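Local atomic coordinates of salt-tolerant glutaminase (Micrococcus luteus, PDB entry 3AGD), a protein that probably catalyses the hydrolysis of L-glutamine to L-glutamate and ammonium. Residues Phe69-Ala72 / Ala73-Asp77; Ala138-Ile141 / Met142-Ala146; Gly215-Pro218 / Met219-Glu222; Gly267-Pro270 / Gly271-Gly274. All blocks are in the same frame, centred on the assembly; numbering follows the deposited sequence.

In the fold
Contacts 1 and 4 are buried in the glutaminase region, and contact 2 is partly buried. Contact 3 is also largely buried, but in part against the second subunit. Contacts 1 and 2 are turns of two helices, 67-78 and 131-146, that pack on each other. Their bonds are mainly backbone to backbone, with apolar side chains between the helices. Contact 2 has a more exposed side, where a glutamate and a leucine lie. Contact 3 is an irregular loop held by a histidine, and it touches the end of helix 131-146. Contact 4 is a hairpin turn held by backbone bonds, with a buried arginine folded over a leucine. Like contact 3 it reaches the second subunit.

Contact 1 (Phe69-Ala72 / Ala73-Asp77); sequences FTYA and AALVD
Tyr71 and Leu75 meet one turn apart on the alpha-helix 67-78, and most residues of this part of the helix are buried in the glutaminase region. Four successive backbone bonds of the i to i+4 type hold this part of the helix. Ala73 N donates to Phe69 O at 3.1 Å, and Ala74 N to Thr70 O at 2.9 Å. Leu75 N reaches Tyr71 O at 3.1 Å, and Val76 N reaches Ala72 O at 2.9 Å. The last of these is the straightest, with 166° at the hydrogen.

The apolar side chains pack on several neighbours: Phe69 and Ala73 lean on helix 131-146, Ala72 on helix 227-240, and Ala74 on helix 114-123. The polar end of Tyr71 goes outward from the helix, and its OH is hydrogen-bonded to Arg232 of helix 227-240. The side chain of Thr70 lies about 7 Å from that of Tyr191, a residue of the L-glutamate site, which places this part of the helix near that site.

A CH-pi contact joins the two longer side chains. Tyr71 holds CG anti to its backbone N (chi1 -177°), which turns the ring along the helix toward Leu75. One methyl of the leucine then sits over the middle of the ring: Leu75 CD1 lies 4.0 Å from the centroid of the Tyr71 ring, 6° off its normal.

Contact 2 (Ala138-Ile141 / Met142-Ala146); sequences AVEI and MSLLA
Glu140 O takes the backbone N-H of Leu144 in a short bond, 2.7 Å from O to N. The next bond, from Leu145 N to Ile141 O, is longer at 3.2 Å. At the other end, Met142 N to Ala138 O is weak, at 3.4 Å. Val139 O carries two donors from one residue. Ser143 N comes at 3.0 Å, and Ser143 OG comes at 2.8 Å from the opposite face of the carbonyl plane. The hydroxyl stands 38° out of that plane.

This is the closing part of the alpha-helix 131-146. Ser143 OG also bonds to Leu150 N, so the hydroxyl ties the helix to the chain that follows it.

Glu140 and Leu144 lie side by side on the exposed side and point the same way. Glu140 CG lies 3.6 Å from Leu144 CD1, while the carboxylate makes a salt bridge with Arg137. Met142 faces inward, packing on Ser66 and on Met207 of helix 201-212, and both Met142 and Leu145 pack on Phe69 of helix 67-78. The Met142 chain bends at chi3 (-93°), and this folds Met142 CE back to 3.4 Å from Ala138 O. Ile141 crosses Met142 at about a right angle, with Ile141 CG2 4.1 Å from Met142 CG.

Contact 3 (Gly215-Pro218 / Met219-Glu222); sequences GIHP and MTGE
His217 grips the chain that follows it with both its ring and its backbone. His217 ND1 accepts the backbone N-H of Met219 at 3.1 Å, and this donor lies in the ring plane, at the edge. The bond needs ND1 without a proton, which would leave the proton on NE2 in a neutral ring. That fits the weak bond from NE2 to Leu145 O at the end of helix 131-146. A chi1 of -158° swings CG to the far side of CB from the backbone N and brings the ring across the start of the Met219 side chain, whose CG comes to 3.5 Å from His217 CE1.

The backbone of His217 is held as well. His217 O accepts from Gly221 N at 2.8 Å, and more weakly from Thr220 N at 3.4 Å. His217 N donates to Glu222 O at 2.9 Å. Pro218 and Met219 are the corner residues of a type I beta turn, and Gly221 follows with a positive phi of 80°. Thr220 OG1 accepts from Glu222 N at 3.3 Å, which makes an ST turn.

Further out, the loop joins helices 201-212 and 227-240; His217 and Pro218 rest on Cys210, and Thr213 OG1 bonds to Ile216 O. The second subunit also packs on the loop: its Trp369 meets the His217 ring and packs on Met219 and Thr220, and its Arg368 makes a salt bridge with Glu222.

Contact 4 (Gly267-Pro270 / Gly271-Gly274); sequences GALP and GRVG
Two torsions bring Leu269 and Arg272 across each other at a slant. In Leu269 the bond to CG runs trans to the backbone N (chi1 -178°), and this sends its methyls toward the arginine. The Arg272 chain bends at chi3 (-66°), which brings the guanidinium back over the leucine. Leu269 CD2 then lies 3.8 Å from Arg272 CZ, over the centre of one face of the flat group.

The backbone places both residues at a hairpin turn. Strands 264-269 and 273-278 form a beta hairpin of the antiparallel sheet. Pro270 and Gly271 are the corners of a type II turn, and Gly271 has a positive phi of 74°. Leu269 O accepts from Arg272 N at 3.0 Å and from Val273 N at 3.2 Å. Leu269 N returns a bond to Val273 O at 2.9 Å. Arg272 and Val273 thus both face Leu269, as in a classic beta bulge. On the face shared by Leu269 and Val273, Leu269 CB touches Val273 CG1 at 4.1 Å.

Water 1 lies in the guanidinium plane. It accepts from Arg272 NH2 at 2.8 Å and donates to Pro270 O at 3.0 Å. Beyond the hairpin, Arg272 NH1 makes a salt bridge with Asp308, and NH2 also bonds to His305 O. The second subunit packs on Pro270 and Arg272. The buried positive charge is therefore probably balanced by Asp308, while Asp308, His305 O and the water together would limit rotation of the guanidinium.

Contact 1 (Phe69-Ala72 / Ala73-Asp77)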
loop_
_atom_site.group_PDB
_atom_site.type_symbol
_atom_site.label_atom_id
_atom_site.label_comp_id
_atom_site.label_asym_id
_atom_site.label_seq_id
_atom_site.Cartn_x
_atom_site.Cartn_y
_atom_site.Cartn_z
ATOM N N PHE A 69 -4.324 14.454 11.863
ATOM C CA PHE A 69 -3.541 15.672 11.692
ATOM C C PHE A 69 -2.846 16.162 12.958
ATOM O O PHE A 69 -1.694 16.592 12.905
ATOM C CB PHE A 69 -4.432 16.748 11.070
ATOM C CG PHE A 69 -5.076 16.299 9.789
ATOM C CD1 PHE A 69 -6.456 16.127 9.703
ATOM C CD2 PHE A 69 -4.290 15.955 8.691
ATOM C CE1 PHE A 69 -7.043 15.615 8.548
ATOM C CE2 PHE A 69 -4.867 15.441 7.529
ATOM C CZ PHE A 69 -6.248 15.268 7.456
ATOM N N THR A 70 -3.522 16.087 14.098
ATOM C CA THR A 70 -2.891 16.510 15.343
ATOM C C THR A 70 -1.798 15.500 15.682
ATOM O O THR A 70 -0.763 15.851 16.248
ATOM C CB THR A 70 -3.907 16.583 16.510
ATOM O OG1 THR A 70 -4.718 15.406 16.521
ATOM C CG2 THR A 70 -4.796 17.802 16.369
ATOM N N TYR A 71 -2.037 14.240 15.325
ATOM C CA TYR A 71 -1.074 13.167 15.562
ATOM C C TYR A 71 0.202 13.487 14.781
ATOM O O TYR A 71 1.305 13.341 15.296
ATOM C CB TYR A 71 -1.675 11.825 15.113
ATOM C CG TYR A 71 -0.820 10.595 15.368
ATOM C CD1 TYR A 71 -0.033 10.485 16.519
ATOM C CD2 TYR A 71 -0.863 9.505 14.492
ATOM C CE1 TYR A 71 0.688 9.317 16.796
ATOM C CE2 TYR A 71 -0.151 8.332 14.760
ATOM C CZ TYR A 71 0.622 8.243 15.915
ATOM O OH TYR A 71 1.313 7.078 16.194
ATOM N N ALA A 72 0.049 13.941 13.542
ATOM C CA ALA A 72 1.208 14.299 12.728
ATOM C C ALA A 72 1.971 15.459 13.386
ATOM O O ALA A 72 3.193 15.416 13.517
ATOM C CB ALA A 72 0.761 14.688 11.328
ATOM N N ALA A 73 1.243 16.486 13.812
ATOM C CA ALA A 73 1.850 17.649 14.458
ATOM C C ALA A 73 2.650 17.243 15.702
ATOM O O ALA A 73 3.740 17.763 15.951
ATOM C CB ALA A 73 0.765 18.654 14.842
ATOM N N ALA A 74 2.096 16.321 16.482
ATOM C CA ALA A 74 2.758 15.843 17.687
ATOM C C ALA A 74 4.071 15.155 17.345
ATOM O O ALA A 74 5.081 15.353 18.023
ATOM C CB ALA A 74 1.848 14.882 18.437
ATOM N N LEU A 75 4.053 14.338 16.296
ATOM C CA LEU A 75 5.257 13.623 15.869
ATOM C C LEU A 75 6.302 14.635 15.409
ATOM O O LEU A 75 7.485 14.535 15.752
ATOM C CB LEU A 75 4.908 12.641 14.741
ATOM C CG LEU A 75 4.027 11.461 15.183
ATOM C CD1 LEU A 75 3.330 10.818 13.992
ATOM C CD2 LEU A 75 4.891 10.446 15.927
ATOM N N VAL A 76 5.861 15.614 14.630
ATOM C CA VAL A 76 6.756 16.657 14.145
ATOM C C VAL A 76 7.332 17.449 15.317
ATOM O O VAL A 76 8.529 17.700 15.387
ATOM C CB VAL A 76 6.015 17.653 13.227
ATOM C CG1 VAL A 76 6.879 18.895 12.997
ATOM C CG2 VAL A 76 5.696 16.991 11.901
ATOM N N ASP A 77 6.469 17.826 16.250
ATOM C CA ASP A 77 6.895 18.623 17.388
ATOM C C ASP A 77 7.734 17.955 18.454
ATOM O O ASP A 77 8.683 18.553 18.950
ATOM C CB ASP A 77 5.682 19.257 18.068
ATOM C CG ASP A 77 4.962 20.234 17.168
ATOM O OD1 ASP A 77 5.645 20.914 16.375
ATOM O OD2 ASP A 77 3.720 20.334 17.262
#

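Contact 2 (Ala138-Ile141 / Met142-Ala146)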
loop_
_atom_site.group_PDB
_atom_site.type_symbol
_atom_site.label_atom_id
_atom_site.label_comp_id
_atom_site.label_asym_id
_atom_site.label_seq_id
_atom_site.Cartn_x
_atom_site.Cartn_y
_atom_site.Cartn_z
ATOM N N ALA A 138 -2.967 22.877 16.858
ATOM C CA ALA A 138 -3.904 21.952 16.230
ATOM C C ALA A 138 -4.578 22.640 15.040
ATOM O O ALA A 138 -4.673 22.079 13.950
ATOM C CB ALA A 138 -4.954 21.493 17.245
ATOM N N VAL A 139 -5.041 23.866 15.251
ATOM C CA VAL A 139 -5.698 24.613 14.191
ATOM C C VAL A 139 -4.722 24.873 13.049
ATOM O O VAL A 139 -5.094 24.808 11.879
ATOM C CB VAL A 139 -6.241 25.959 14.718
ATOM C CG1 VAL A 139 -6.746 26.817 13.558
ATOM C CG2 VAL A 139 -7.371 25.705 15.708
ATOM N N GLU A 140 -3.469 25.155 13.397
ATOM C CA GLU A 140 -2.444 25.434 12.402
ATOM C C GLU A 140 -2.116 24.248 11.499
ATOM O O GLU A 140 -2.108 24.380 10.273
ATOM C CB GLU A 140 -1.152 25.903 13.078
ATOM C CG GLU A 140 -0.007 26.089 12.094
ATOM C CD GLU A 140 1.345 26.255 12.769
ATOM O OE1 GLU A 140 1.647 25.484 13.705
ATOM O OE2 GLU A 140 2.112 27.148 12.350
ATOM N N ILE A 141 -1.841 23.091 12.091
ATOM C CA ILE A 141 -1.490 21.930 11.279
ATOM C C ILE A 141 -2.582 21.621 10.257
ATOM O O ILE A 141 -2.290 21.343 9.096
ATOM C CB ILE A 141 -1.211 20.680 12.151
ATOM C CG1 ILE A 141 -0.618 19.567 11.278
ATOM C CG2 ILE A 141 -2.491 20.210 12.832
ATOM C CD1 ILE A 141 0.704 19.935 10.596
ATOM N N MET A 142 -3.840 21.688 10.680
ATOM C CA MET A 142 -4.937 21.417 9.763
ATOM C C MET A 142 -5.026 22.514 8.705
ATOM O O MET A 142 -5.333 22.243 7.539
ATOM C CB MET A 142 -6.260 21.302 10.526
ATOM C CG MET A 142 -6.323 20.085 11.435
ATOM S SD MET A 142 -7.945 19.766 12.165
ATOM C CE MET A 142 -7.791 20.651 13.719
ATOM N N SER A 143 -4.743 23.749 9.114
ATOM C CA SER A 143 -4.783 24.889 8.200
ATOM C C SER A 143 -3.678 24.808 7.153
ATOM O O SER A 143 -3.904 25.079 5.972
ATOM C CB SER A 143 -4.649 26.199 8.979
ATOM O OG SER A 143 -5.800 26.431 9.769
ATOM N N LEU A 144 -2.481 24.432 7.591
ATOM C CA LEU A 144 -1.347 24.315 6.685
ATOM C C LEU A 144 -1.588 23.266 5.601
ATOM O O LEU A 144 -1.235 23.474 4.439
ATOM C CB LEU A 144 -0.077 23.982 7.471
ATOM C CG LEU A 144 0.490 25.114 8.337
ATOM C CD1 LEU A 144 1.630 24.594 9.198
ATOM C CD2 LEU A 144 0.973 26.247 7.439
ATOM N N LEU A 145 -2.200 22.146 5.971
ATOM C CA LEU A 145 -2.469 21.089 5.000
ATOM C C LEU A 145 -3.676 21.431 4.128
ATOM O O LEU A 145 -3.731 21.047 2.963
ATOM C CB LEU A 145 -2.695 19.753 5.709
ATOM C CG LEU A 145 -1.595 19.352 6.698
ATOM C CD1 LEU A 145 -1.829 17.923 7.164
ATOM C CD2 LEU A 145 -0.227 19.483 6.040
ATOM N N ALA A 146 -4.639 22.158 4.689
ATOM C CA ALA A 146 -5.823 22.546 3.926
ATOM C C ALA A 146 -5.463 23.666 2.947
ATOM O O ALA A 146 -6.133 23.853 1.935
ATOM C CB ALA A 146 -6.931 23.014 4.864
#

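Contact 3 (Gly215-Pro218 / Met219-Glu222)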
loop_
_atom_site.group_PDB
_atom_site.type_symbol
_atom_site.label_atom_id
_atom_site.label_comp_id
_atom_site.label_asym_id
_atom_site.label_seq_id
_atom_site.Cartn_x
_atom_site.Cartn_y
_atom_site.Cartn_z
ATOM N N GLY A 215 3.414 13.499 2.374
ATOM C CA GLY A 215 3.720 14.762 3.026
ATOM C C GLY A 215 3.903 15.977 2.126
ATOM O O GLY A 215 4.286 17.043 2.604
ATOM N N ILE A 216 3.620 15.832 0.835
ATOM C CA ILE A 216 3.771 16.939 -0.108
ATOM C C ILE A 216 2.423 17.567 -0.477
ATOM O O ILE A 216 1.475 16.862 -0.828
ATOM C CB ILE A 216 4.472 16.459 -1.400
ATOM C CG1 ILE A 216 5.867 15.928 -1.060
ATOM C CG2 ILE A 216 4.575 17.603 -2.407
ATOM C CD1 ILE A 216 6.545 15.199 -2.209
ATOM N N HIS A 217 2.329 18.892 -0.392
ATOM C CA HIS A 217 1.073 19.543 -0.740
ATOM C C HIS A 217 0.883 19.442 -2.245
ATOM O O HIS A 217 1.721 19.891 -3.020
ATOM C CB HIS A 217 1.060 21.007 -0.302
ATOM C CG HIS A 217 -0.321 21.562 -0.157
ATOM N ND1 HIS A 217 -1.149 21.787 -1.236
ATOM C CD2 HIS A 217 -1.059 21.837 0.946
ATOM C CE1 HIS A 217 -2.337 22.170 -0.805
ATOM N NE2 HIS A 217 -2.309 22.208 0.516
ATOM N N PRO A 218 -0.231 18.845 -2.676
ATOM C CA PRO A 218 -0.537 18.670 -4.096
ATOM C C PRO A 218 -0.685 19.944 -4.922
ATOM O O PRO A 218 -0.512 19.913 -6.137
ATOM C CB PRO A 218 -1.821 17.838 -4.065
ATOM C CG PRO A 218 -2.497 18.320 -2.830
ATOM C CD PRO A 218 -1.355 18.395 -1.835
ATOM N N MET A 219 -0.983 21.062 -4.268
ATOM C CA MET A 219 -1.175 22.328 -4.973
ATOM C C MET A 219 0.075 23.195 -5.093
ATOM O O MET A 219 0.152 24.047 -5.974
ATOM C CB MET A 219 -2.268 23.150 -4.287
ATOM C CG MET A 219 -3.596 22.433 -4.101
ATOM S SD MET A 219 -4.378 21.946 -5.640
ATOM C CE MET A 219 -4.652 20.224 -5.332
ATOM N N THR A 220 1.047 22.987 -4.213
ATOM C CA THR A 220 2.262 23.793 -4.237
ATOM C C THR A 220 3.554 23.002 -4.424
ATOM O O THR A 220 4.579 23.570 -4.804
ATOM C CB THR A 220 2.395 24.608 -2.939
ATOM O OG1 THR A 220 2.517 23.709 -1.827
ATOM C CG2 THR A 220 1.174 25.499 -2.739
ATOM N N GLY A 221 3.511 21.700 -4.148
ATOM C CA GLY A 221 4.700 20.878 -4.285
ATOM C C GLY A 221 5.630 21.031 -3.093
ATOM O O GLY A 221 6.721 20.462 -3.063
ATOM N N GLU A 222 5.197 21.807 -2.104
ATOM C CA GLU A 222 5.993 22.037 -0.904
ATOM C C GLU A 222 5.805 20.887 0.084
ATOM O O GLU A 222 4.701 20.368 0.228
ATOM C CB GLU A 222 5.567 23.351 -0.240
ATOM C CG GLU A 222 6.359 23.699 1.013
ATOM C CD GLU A 222 5.717 24.815 1.823
ATOM O OE1 GLU A 222 5.431 25.882 1.242
ATOM O OE2 GLU A 222 5.502 24.627 3.041
#

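Contact 4 (Gly267-Pro270 / Gly271-Gly274)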
loop_
_atom_site.group_PDB
_atom_site.type_symbol
_atom_site.label_atom_id
_atom_site.label_comp_id
_atom_site.label_asym_id
_atom_site.label_seq_id
_atom_site.Cartn_x
_atom_site.Cartn_y
_atom_site.Cartn_z
ATOM N N GLY A 267 -10.282 10.421 3.585
ATOM C CA GLY A 267 -9.637 9.281 2.965
ATOM C C GLY A 267 -8.269 9.687 2.452
ATOM O O GLY A 267 -8.077 10.824 2.015
ATOM N N ALA A 268 -7.313 8.767 2.513
ATOM C CA ALA A 268 -5.966 9.048 2.042
ATOM C C ALA A 268 -5.337 7.763 1.521
ATOM O O ALA A 268 -4.881 6.923 2.297
ATOM C CB ALA A 268 -5.126 9.631 3.170
ATOM N N LEU A 269 -5.328 7.618 0.200
ATOM C CA LEU A 269 -4.771 6.440 -0.456
ATOM C C LEU A 269 -3.399 6.803 -1.016
ATOM O O LEU A 269 -3.290 7.500 -2.029
ATOM C CB LEU A 269 -5.708 5.982 -1.577
ATOM C CG LEU A 269 -5.271 4.727 -2.337
ATOM C CD1 LEU A 269 -5.106 3.577 -1.352
ATOM C CD2 LEU A 269 -6.294 4.378 -3.407
ATOM N N PRO A 270 -2.329 6.323 -0.365
ATOM C CA PRO A 270 -0.953 6.600 -0.781
ATOM C C PRO A 270 -0.663 6.586 -2.272
ATOM O O PRO A 270 -0.971 5.624 -2.975
ATOM C CB PRO A 270 -0.150 5.545 -0.025
ATOM C CG PRO A 270 -0.915 5.433 1.258
ATOM C CD PRO A 270 -2.349 5.379 0.767
ATOM N N GLY A 271 -0.052 7.671 -2.739
ATOM C CA GLY A 271 0.319 7.778 -4.135
ATOM C C GLY A 271 -0.796 8.031 -5.126
ATOM O O GLY A 271 -0.529 8.193 -6.316
ATOM N N ARG A 272 -2.044 8.081 -4.674
ATOM C CA ARG A 272 -3.102 8.317 -5.638
ATOM C C ARG A 272 -4.184 9.338 -5.359
ATOM O O ARG A 272 -4.529 10.102 -6.254
ATOM C CB ARG A 272 -3.723 6.982 -6.032
ATOM C CG ARG A 272 -2.781 6.215 -6.946
ATOM C CD ARG A 272 -3.112 4.772 -6.990
ATOM N NE ARG A 272 -2.886 4.117 -5.710
ATOM C CZ ARG A 272 -3.378 2.918 -5.433
ATOM N NH1 ARG A 272 -4.104 2.299 -6.354
ATOM N NH2 ARG A 272 -3.149 2.343 -4.259
ATOM N N VAL A 273 -4.714 9.398 -4.142
ATOM C CA VAL A 273 -5.778 10.361 -3.915
ATOM C C VAL A 273 -6.109 10.705 -2.463
ATOM O O VAL A 273 -5.945 9.889 -1.558
ATOM C CB VAL A 273 -7.066 9.862 -4.623
ATOM C CG1 VAL A 273 -7.690 8.728 -3.820
ATOM C CG2 VAL A 273 -8.038 11.007 -4.846
ATOM N N GLY A 274 -6.552 11.942 -2.264
ATOM C CA GLY A 274 -6.973 12.406 -0.955
ATOM C C GLY A 274 -8.485 12.465 -1.097
ATOM O O GLY A 274 -8.984 12.966 -2.106
HETATM O O HOH W 1 -1.612 2.839 -2.000
#